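Local coordinates for glycoprotein (Chandipura virus, PDB 5MDM), which probably attaches the virus to host receptors and, as a trimer reshaped by endosomal acidity, drives fusion of the viral and endosomal membranes, at residues Asp55-His60 with Ile168-Thr173; Cys59-Trp64 with Leu125-Thr130; Val65-Phe70 with Ala117-Ser122. One frame throughout, in Å; residues are numbered along the deposited sequence.

Overall arrangement
All three contacts belong to one antiparallel sheet of the elongated fusion domain and share strand 56-69. Contact 1 pairs the start of that strand with strand 165-169; contacts 2 and 3 pair successive parts of it with strand 120-131. Contacts 1 and 2 have Cys-59 and His-60 in common, their centres about 14 Å apart, and Phe-57 CD2 packs 3.5 Å from Ile-129 CG2. Contact 3 continues contact 2 directly, with centres about 22 Å apart, and lies far out on the domain, its centre about 62 Å from the centre of the chain. His-60, by similarity a pH sensor of the pre-fusion state, and Met-128, which interacts with host vimentin, meet in contact 2.

Contact 1 (Asp55-His60 with Ile168-Thr173)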
loop_
_atom_site.group_PDB
_atom_site.type_symbol
_atom_site.label_atom_id
_atom_site.label_comp_id
_atom_site.label_asym_id
_atom_site.label_seq_id
_atom_site.Cartn_x
_atom_site.Cartn_y
_atom_site.Cartn_z
ATOM N N ASP A 55 19.019 6.956 14.807
ATOM C CA ASP A 55 19.279 5.965 15.839
ATOM C C ASP A 55 20.265 6.564 16.819
ATOM O O ASP A 55 21.181 7.284 16.427
ATOM C CB ASP A 55 19.863 4.684 15.242
ATOM C CG ASP A 55 18.802 3.775 14.645
ATOM O OD1 ASP A 55 17.603 3.980 14.942
ATOM O OD2 ASP A 55 19.169 2.849 13.887
ATOM N N GLY A 56 20.078 6.273 18.100
ATOM C CA GLY A 56 20.940 6.843 19.111
ATOM C C GLY A 56 21.258 5.922 20.267
ATOM O O GLY A 56 20.865 4.754 20.296
ATOM N N PHE A 57 21.988 6.471 21.227
ATOM C CA PHE A 57 22.362 5.758 22.427
ATOM C C PHE A 57 22.243 6.700 23.605
ATOM O O PHE A 57 22.669 7.854 23.536
ATOM C CB PHE A 57 23.800 5.258 22.323
ATOM C CG PHE A 57 24.015 4.258 21.230
ATOM C CD1 PHE A 57 24.654 4.620 20.060
ATOM C CD2 PHE A 57 23.568 2.957 21.370
ATOM C CE1 PHE A 57 24.856 3.698 19.055
ATOM C CE2 PHE A 57 23.763 2.033 20.368
ATOM C CZ PHE A 57 24.407 2.405 19.208
ATOM N N LEU A 58 21.645 6.209 24.680
ATOM C CA LEU A 58 21.664 6.918 25.944
ATOM C C LEU A 58 22.902 6.481 26.705
ATOM O O LEU A 58 23.038 5.313 27.083
ATOM C CB LEU A 58 20.392 6.648 26.748
ATOM C CG LEU A 58 19.177 7.499 26.366
ATOM C CD1 LEU A 58 17.922 6.991 27.058
ATOM C CD2 LEU A 58 19.420 8.963 26.706
ATOM N N CYS A 59 23.818 7.425 26.883
ATOM C CA CYS A 59 25.047 7.196 27.621
ATOM C C CYS A 59 24.824 7.570 29.086
ATOM O O CYS A 59 24.768 8.752 29.435
ATOM C CB CYS A 59 26.179 8.030 27.012
ATOM S SG CYS A 59 27.834 7.712 27.675
ATOM N N HIS A 60 24.671 6.554 29.932
ATOM C CA HIS A 60 24.480 6.761 31.364
ATOM C C HIS A 60 25.804 6.639 32.107
ATOM O O HIS A 60 26.598 5.753 31.823
ATOM C CB HIS A 60 23.489 5.742 31.926
ATOM C CG HIS A 60 23.494 5.662 33.422
ATOM N ND1 HIS A 60 22.725 6.487 34.215
ATOM C CD2 HIS A 60 24.185 4.863 34.270
ATOM C CE1 HIS A 60 22.937 6.193 35.486
ATOM N NE2 HIS A 60 23.820 5.213 35.547
ATOM N N ILE A 168 23.884 10.213 22.376
ATOM C CA ILE A 168 24.830 10.242 21.273
ATOM C C ILE A 168 24.181 9.638 20.036
ATOM O O ILE A 168 23.643 8.537 20.097
ATOM C CB ILE A 168 26.093 9.429 21.597
ATOM C CG1 ILE A 168 26.541 9.688 23.032
ATOM C CG2 ILE A 168 27.207 9.763 20.619
ATOM C CD1 ILE A 168 26.916 11.126 23.295
ATOM N N PRO A 169 24.218 10.358 18.906
ATOM C CA PRO A 169 23.721 9.773 17.658
ATOM C C PRO A 169 24.630 8.635 17.215
ATOM O O PRO A 169 25.851 8.755 17.323
ATOM C CB PRO A 169 23.814 10.935 16.670
ATOM C CG PRO A 169 24.877 11.819 17.228
ATOM C CD PRO A 169 24.729 11.726 18.712
ATOM N N ALA A 170 24.043 7.546 16.725
ATOM C CA ALA A 170 24.813 6.374 16.317
ATOM C C ALA A 170 25.740 6.682 15.147
ATOM O O ALA A 170 26.668 5.926 14.861
ATOM C CB ALA A 170 23.885 5.227 15.972
ATOM N N ASP A 171 25.476 7.795 14.471
ATOM C CA ASP A 171 26.355 8.290 13.425
ATOM C C ASP A 171 26.811 9.698 13.786
ATOM O O ASP A 171 26.022 10.642 13.730
ATOM C CB ASP A 171 25.631 8.294 12.081
ATOM C CG ASP A 171 26.458 8.914 10.973
ATOM O OD1 ASP A 171 27.706 8.878 11.057
ATOM O OD2 ASP A 171 25.858 9.438 10.011
ATOM N N GLN A 172 28.081 9.836 14.160
ATOM C CA GLN A 172 28.612 11.129 14.582
ATOM C C GLN A 172 29.317 11.875 13.454
ATOM O O GLN A 172 30.157 12.739 13.705
ATOM C CB GLN A 172 29.554 10.965 15.776
ATOM C CG GLN A 172 28.895 10.363 17.004
ATOM C CD GLN A 172 29.773 10.446 18.237
ATOM O OE1 GLN A 172 29.950 9.461 18.952
ATOM N NE2 GLN A 172 30.326 11.627 18.493
ATOM N N THR A 173 28.971 11.538 12.213
ATOM C CA THR A 173 29.514 12.234 11.050
ATOM C C THR A 173 29.079 13.694 11.057
ATOM O O THR A 173 27.909 14.008 10.825
ATOM C CB THR A 173 29.073 11.574 9.731
ATOM O OG1 THR A 173 29.629 10.255 9.646
ATOM C CG2 THR A 173 29.545 12.394 8.542
#
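Phe-57 and Ile-168 exchange two backbone hydrogen bonds at the buried end of the contact. Ile-168 N to Phe-57 O is nearly straight (169°) and arrives in the carbonyl plane; the return bond, Phe-57 N to Ile-168 O, has the same 2.9 Å length but is more bent. Both side chains lie on one face of the sheet, where Ile-168 also reaches the CB of Cys-59 through CG1 and touches Cys-92 of helix 89-101. Branched and apolar, it suits a buried site between sheet and helix. The pairing is antiparallel and joins strand 56-69 of the fusion domain to the end of strand 165-169. Gly-56 and Pro-169 form a non-hydrogen-bonded pair, CA to CA 4.3 Å, and a residue without a side chain fits beside Ile-168 O.

Toward solvent the strand gives way to a loop at exposed Ala-170. Its N donates to Asp-55 O in a nearly straight bond (2.9 Å, 173°), while its methyl CB meets Phe-57 CE1 at 3.6 Å, an oblique approach to the ring. For Phe-57, chi1 of -64° sets CG beside the backbone N and brings the CE1 corner of the ring to that methyl.

Contact 2 (Cys59-Trp64 with Leu125-Thr130); sequences CHAAKW and LVIMIT
Strands 56-69 and 120-131 run antiparallel through the fusion domain, and here five successive residue pairs bring together a pH-sensing histidine, assigned by similarity, and a methionine that interacts with host vimentin. His-60 and Met-128 form a hydrogen-bonded pair, as do Ala-62 and Val-126, each closed by two backbone bonds.

On the face of His-60 and Met-128 the two side chains lie alongside each other. Met-128 SD comes 3.5 Å from His-60 CD2, an oblique sulfur-aromatic contact 52° off the ring normal. Extended beyond CG, the flexible methionine chain carries its CE on to Trp-64, where it meets CZ2 at the indole edge (3.7 Å). The same indole receives Val-126 CG2 over one face, 3.6 Å from the centroid of the five-membered ring, in a CH-pi contact. Val-126 CG1 is anti to the backbone N (chi1 169°), and it is CG2, beside that N, that lies over the ring. Small Ala-62 lies between His-60 and Trp-64.

The opposite face is mostly apolar. Cys-59 SG, disulfide-bonded to Cys-92, packs against Ile-127 CG2 at 3.6 Å, Ile-127 CD1 reaches the CB of Ala-61, and Leu-125 CD1 lies 3.8 Å from Lys-63 CG, in the lysine's stem. Helix 89-101 lies against Ile-127 and Ile-129.

The His-60 imidazole has the Met-128 thioether along one side, with polar Asn-84, Ser-165 and Ser-164 around it, the last in a weak hydrogen bond with ND1. Protonation would probably put a positive charge beside the sulfur and about 7 Å (side chain to side chain) from His-162, likewise a pH sensor by similarity, consistent with sensing acidity.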
loop_
_atom_site.group_PDB
_atom_site.type_symbol
_atom_site.label_atom_id
_atom_site.label_comp_id
_atom_site.label_asym_id
_atom_site.label_seq_id
_atom_site.Cartn_x
_atom_site.Cartn_y
_atom_site.Cartn_z
ATOM N N CYS A 59 23.818 7.425 26.883
ATOM C CA CYS A 59 25.047 7.196 27.621
ATOM C C CYS A 59 24.824 7.570 29.086
ATOM O O CYS A 59 24.768 8.752 29.435
ATOM C CB CYS A 59 26.179 8.030 27.012
ATOM S SG CYS A 59 27.834 7.712 27.675
ATOM N N HIS A 60 24.671 6.554 29.932
ATOM C CA HIS A 60 24.480 6.761 31.364
ATOM C C HIS A 60 25.804 6.639 32.107
ATOM O O HIS A 60 26.598 5.753 31.823
ATOM C CB HIS A 60 23.489 5.742 31.926
ATOM C CG HIS A 60 23.494 5.662 33.422
ATOM N ND1 HIS A 60 22.725 6.487 34.215
ATOM C CD2 HIS A 60 24.185 4.863 34.270
ATOM C CE1 HIS A 60 22.937 6.193 35.486
ATOM N NE2 HIS A 60 23.820 5.213 35.547
ATOM N N ALA A 61 26.037 7.527 33.066
ATOM C CA ALA A 61 27.257 7.472 33.859
ATOM C C ALA A 61 26.941 7.488 35.345
ATOM O O ALA A 61 26.161 8.319 35.814
ATOM C CB ALA A 61 28.177 8.624 33.503
ATOM N N ALA A 62 27.547 6.565 36.083
ATOM C CA ALA A 62 27.363 6.513 37.529
ATOM C C ALA A 62 28.558 5.867 38.208
ATOM O O ALA A 62 28.993 4.788 37.815
ATOM C CB ALA A 62 26.086 5.762 37.880
ATOM N N LYS A 63 29.088 6.535 39.227
ATOM C CA LYS A 63 30.161 5.966 40.031
ATOM C C LYS A 63 29.605 4.953 41.028
ATOM O O LYS A 63 28.711 5.264 41.807
ATOM C CB LYS A 63 30.946 7.069 40.752
ATOM C CG LYS A 63 31.865 7.857 39.823
ATOM C CD LYS A 63 32.633 8.954 40.544
ATOM C CE LYS A 63 31.716 10.077 40.995
ATOM N NZ LYS A 63 32.485 11.214 41.576
ATOM N N TRP A 64 30.117 3.730 40.981
ATOM C CA TRP A 64 29.765 2.722 41.970
ATOM C C TRP A 64 30.812 2.759 43.077
ATOM O O TRP A 64 31.986 2.473 42.844
ATOM C CB TRP A 64 29.688 1.330 41.339
ATOM C CG TRP A 64 28.567 1.162 40.345
ATOM C CD1 TRP A 64 28.078 2.104 39.487
ATOM C CD2 TRP A 64 27.791 -0.022 40.121
ATOM N NE1 TRP A 64 27.055 1.579 38.739
ATOM C CE2 TRP A 64 26.857 0.275 39.110
ATOM C CE3 TRP A 64 27.797 -1.304 40.678
ATOM C CZ2 TRP A 64 25.940 -0.662 38.643
ATOM C CZ3 TRP A 64 26.885 -2.233 40.212
ATOM C CH2 TRP A 64 25.972 -1.908 39.205
ATOM N N LEU A 125 33.852 4.020 37.857
ATOM C CA LEU A 125 32.967 4.789 36.979
ATOM C C LEU A 125 32.308 3.896 35.928
ATOM O O LEU A 125 32.941 3.472 34.959
ATOM C CB LEU A 125 33.697 5.963 36.325
ATOM C CG LEU A 125 32.811 6.871 35.464
ATOM C CD1 LEU A 125 31.467 7.118 36.137
ATOM C CD2 LEU A 125 33.508 8.194 35.183
ATOM N N VAL A 126 31.024 3.629 36.131
ATOM C CA VAL A 126 30.274 2.700 35.298
ATOM C C VAL A 126 29.428 3.419 34.253
ATOM O O VAL A 126 28.613 4.285 34.586
ATOM C CB VAL A 126 29.353 1.814 36.164
ATOM C CG1 VAL A 126 28.373 1.041 35.291
ATOM C CG2 VAL A 126 30.183 0.868 37.027
ATOM N N ILE A 127 29.630 3.055 32.988
ATOM C CA ILE A 127 28.828 3.596 31.897
ATOM C C ILE A 127 27.867 2.546 31.349
ATOM O O ILE A 127 28.263 1.410 31.090
ATOM C CB ILE A 127 29.696 4.114 30.738
ATOM C CG1 ILE A 127 30.825 5.005 31.256
ATOM C CG2 ILE A 127 28.836 4.882 29.750
ATOM C CD1 ILE A 127 30.368 6.378 31.682
ATOM N N MET A 128 26.607 2.934 31.174
ATOM C CA MET A 128 25.583 2.040 30.641
ATOM C C MET A 128 24.980 2.621 29.364
ATOM O O MET A 128 24.428 3.722 29.373
ATOM C CB MET A 128 24.487 1.800 31.683
ATOM C CG MET A 128 25.017 1.391 33.051
ATOM S SD MET A 128 23.748 1.351 34.333
ATOM C CE MET A 128 24.757 1.373 35.817
ATOM N N ILE A 129 25.092 1.874 28.269
ATOM C CA ILE A 129 24.632 2.336 26.962
ATOM C C ILE A 129 23.286 1.727 26.590
ATOM O O ILE A 129 23.201 0.546 26.255
ATOM C CB ILE A 129 25.654 1.991 25.860
ATOM C CG1 ILE A 129 26.971 2.728 26.103
ATOM C CG2 ILE A 129 25.101 2.342 24.490
ATOM C CD1 ILE A 129 26.848 4.234 26.024
ATOM N N THR A 130 22.235 2.538 26.644
ATOM C CA THR A 130 20.896 2.072 26.292
ATOM C C THR A 130 20.431 2.691 24.981
ATOM O O THR A 130 20.041 3.856 24.956
ATOM C CB THR A 130 19.867 2.423 27.383
ATOM O OG1 THR A 130 20.260 1.826 28.625
ATOM C CG2 THR A 130 18.486 1.916 27.000
#

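Contact 3 (Val65-Phe70 with Ala117-Ser122); sequences VTTCDF and ASVTDS
Thr-66 and Ser-122 form a hydrogen-bonded pair in the antiparallel arm where strands 56-69 and 120-131 run out toward the end of the fusion domain. The axes of residues 65-69 and 120-122 pass 4.7 Å apart, their directions 154° apart.

Backbone bonds come first. Thr-66 N donates to Ser-122 O and Ser-122 N returns a bond to Thr-66 O, each 2.9 Å long. Two residues on, Cys-68 N reaches Thr-120 O at a longer 3.2 Å. The pairing then slackens, and a weak bond from Ser-118 N to Phe-70 O closes the end.

The hydroxyls of the first pair bond outside the two strands: Thr-66 OG1 to Pro-110 O and Ser-122 OG to Pro-111 O. Small polar side chains suit this face, for both can tie the loop that leads into strand 120-131 to the sheet. Cys-68 does the same covalently through its disulfide with Cys-114.

Van der Waals contacts of mixed character gather round Thr-67 and Asp-121. These two side chains lie side by side, and the carboxylate-bearing CB of Asp-121 also meets Val-65 CG1 at 3.7 Å, so the acid contributes its methylene to the packing. Thr-67, branched at CB, uses both its arms: OG1 meets Asp-121 CB, while CG2, anti to the backbone N, also reaches Val-119 CG2 at 3.6 Å. Val-119, similarly branched, spans from Thr-67 to Asp-69, and its CB lies 3.5 Å from Asp-69 OD2.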
loop_
_atom_site.group_PDB
_atom_site.type_symbol
_atom_site.label_atom_id
_atom_site.label_comp_id
_atom_site.label_asym_id
_atom_site.label_seq_id
_atom_site.Cartn_x
_atom_site.Cartn_y
_atom_site.Cartn_z
ATOM N N VAL A 65 30.377 3.125 44.277
ATOM C CA VAL A 65 31.288 3.386 45.383
ATOM C C VAL A 65 31.198 2.347 46.497
ATOM O O VAL A 65 30.143 2.162 47.111
ATOM C CB VAL A 65 31.038 4.783 45.984
ATOM C CG1 VAL A 65 31.930 5.010 47.192
ATOM C CG2 VAL A 65 31.266 5.859 44.934
ATOM N N THR A 66 32.317 1.672 46.743
ATOM C CA THR A 66 32.463 0.785 47.889
ATOM C C THR A 66 33.185 1.535 48.998
ATOM O O THR A 66 34.345 1.923 48.844
ATOM C CB THR A 66 33.274 -0.473 47.536
ATOM O OG1 THR A 66 32.569 -1.237 46.550
ATOM C CG2 THR A 66 33.487 -1.330 48.769
ATOM N N THR A 67 32.492 1.746 50.113
ATOM C CA THR A 67 33.037 2.530 51.213
ATOM C C THR A 67 33.373 1.663 52.419
ATOM O O THR A 67 32.537 0.893 52.894
ATOM C CB THR A 67 32.063 3.645 51.649
ATOM O OG1 THR A 67 31.694 4.439 50.512
ATOM C CG2 THR A 67 32.711 4.537 52.698
ATOM N N CYS A 68 34.602 1.797 52.908
ATOM C CA CYS A 68 35.053 1.068 54.089
ATOM C C CYS A 68 35.151 1.997 55.293
ATOM O O CYS A 68 35.894 2.977 55.273
ATOM C CB CYS A 68 36.411 0.411 53.825
ATOM S SG CYS A 68 37.090 -0.513 55.225
ATOM N N ASP A 69 34.395 1.687 56.340
ATOM C CA ASP A 69 34.433 2.483 57.560
ATOM C C ASP A 69 35.167 1.754 58.682
ATOM O O ASP A 69 34.703 0.731 59.184
ATOM C CB ASP A 69 33.019 2.858 58.009
ATOM C CG ASP A 69 33.014 3.700 59.271
ATOM O OD1 ASP A 69 32.881 3.125 60.373
ATOM O OD2 ASP A 69 33.149 4.937 59.163
ATOM N N PHE A 70 36.321 2.291 59.068
ATOM C CA PHE A 70 37.101 1.726 60.159
ATOM C C PHE A 70 37.403 2.814 61.183
ATOM O O PHE A 70 38.306 3.625 60.986
ATOM C CB PHE A 70 38.404 1.123 59.630
ATOM C CG PHE A 70 38.726 -0.227 60.207
ATOM C CD1 PHE A 70 38.815 -1.343 59.389
ATOM C CD2 PHE A 70 38.932 -0.384 61.568
ATOM C CE1 PHE A 70 39.112 -2.585 59.916
ATOM C CE2 PHE A 70 39.228 -1.625 62.103
ATOM C CZ PHE A 70 39.316 -2.727 61.275
ATOM N N ALA A 117 41.012 4.166 61.401
ATOM C CA ALA A 117 40.766 5.521 61.898
ATOM C C ALA A 117 40.481 6.511 60.769
ATOM O O ALA A 117 40.695 7.715 60.916
ATOM C CB ALA A 117 41.929 6.002 62.766
ATOM N N SER A 118 39.992 5.994 59.646
ATOM C CA SER A 118 39.689 6.817 58.483
ATOM C C SER A 118 38.737 6.083 57.552
ATOM O O SER A 118 39.003 4.953 57.141
ATOM C CB SER A 118 40.969 7.171 57.725
ATOM O OG SER A 118 41.520 6.027 57.097
ATOM N N VAL A 119 37.624 6.730 57.223
ATOM C CA VAL A 119 36.649 6.148 56.308
ATOM C C VAL A 119 36.931 6.566 54.859
ATOM O O VAL A 119 36.547 7.650 54.414
ATOM C CB VAL A 119 35.192 6.475 56.738
ATOM C CG1 VAL A 119 35.034 7.962 57.065
ATOM C CG2 VAL A 119 34.194 6.018 55.680
ATOM N N THR A 120 37.633 5.699 54.135
ATOM C CA THR A 120 37.980 5.962 52.743
ATOM C C THR A 120 37.233 5.004 51.830
ATOM O O THR A 120 36.923 3.877 52.214
ATOM C CB THR A 120 39.494 5.812 52.495
ATOM O OG1 THR A 120 39.902 4.474 52.804
ATOM C CG2 THR A 120 40.278 6.791 53.359
ATOM N N ASP A 121 36.943 5.453 50.615
ATOM C CA ASP A 121 36.189 4.636 49.670
ATOM C C ASP A 121 36.871 4.498 48.309
ATOM O O ASP A 121 37.672 5.346 47.907
ATOM C CB ASP A 121 34.766 5.180 49.500
ATOM C CG ASP A 121 34.740 6.661 49.178
ATOM O OD1 ASP A 121 33.722 7.318 49.490
ATOM O OD2 ASP A 121 35.735 7.168 48.619
ATOM N N SER A 122 36.549 3.412 47.613
ATOM C CA SER A 122 37.041 3.184 46.261
ATOM C C SER A 122 35.858 3.197 45.300
ATOM O O SER A 122 34.753 2.795 45.663
ATOM C CB SER A 122 37.795 1.853 46.174
ATOM O OG SER A 122 37.001 0.774 46.642
#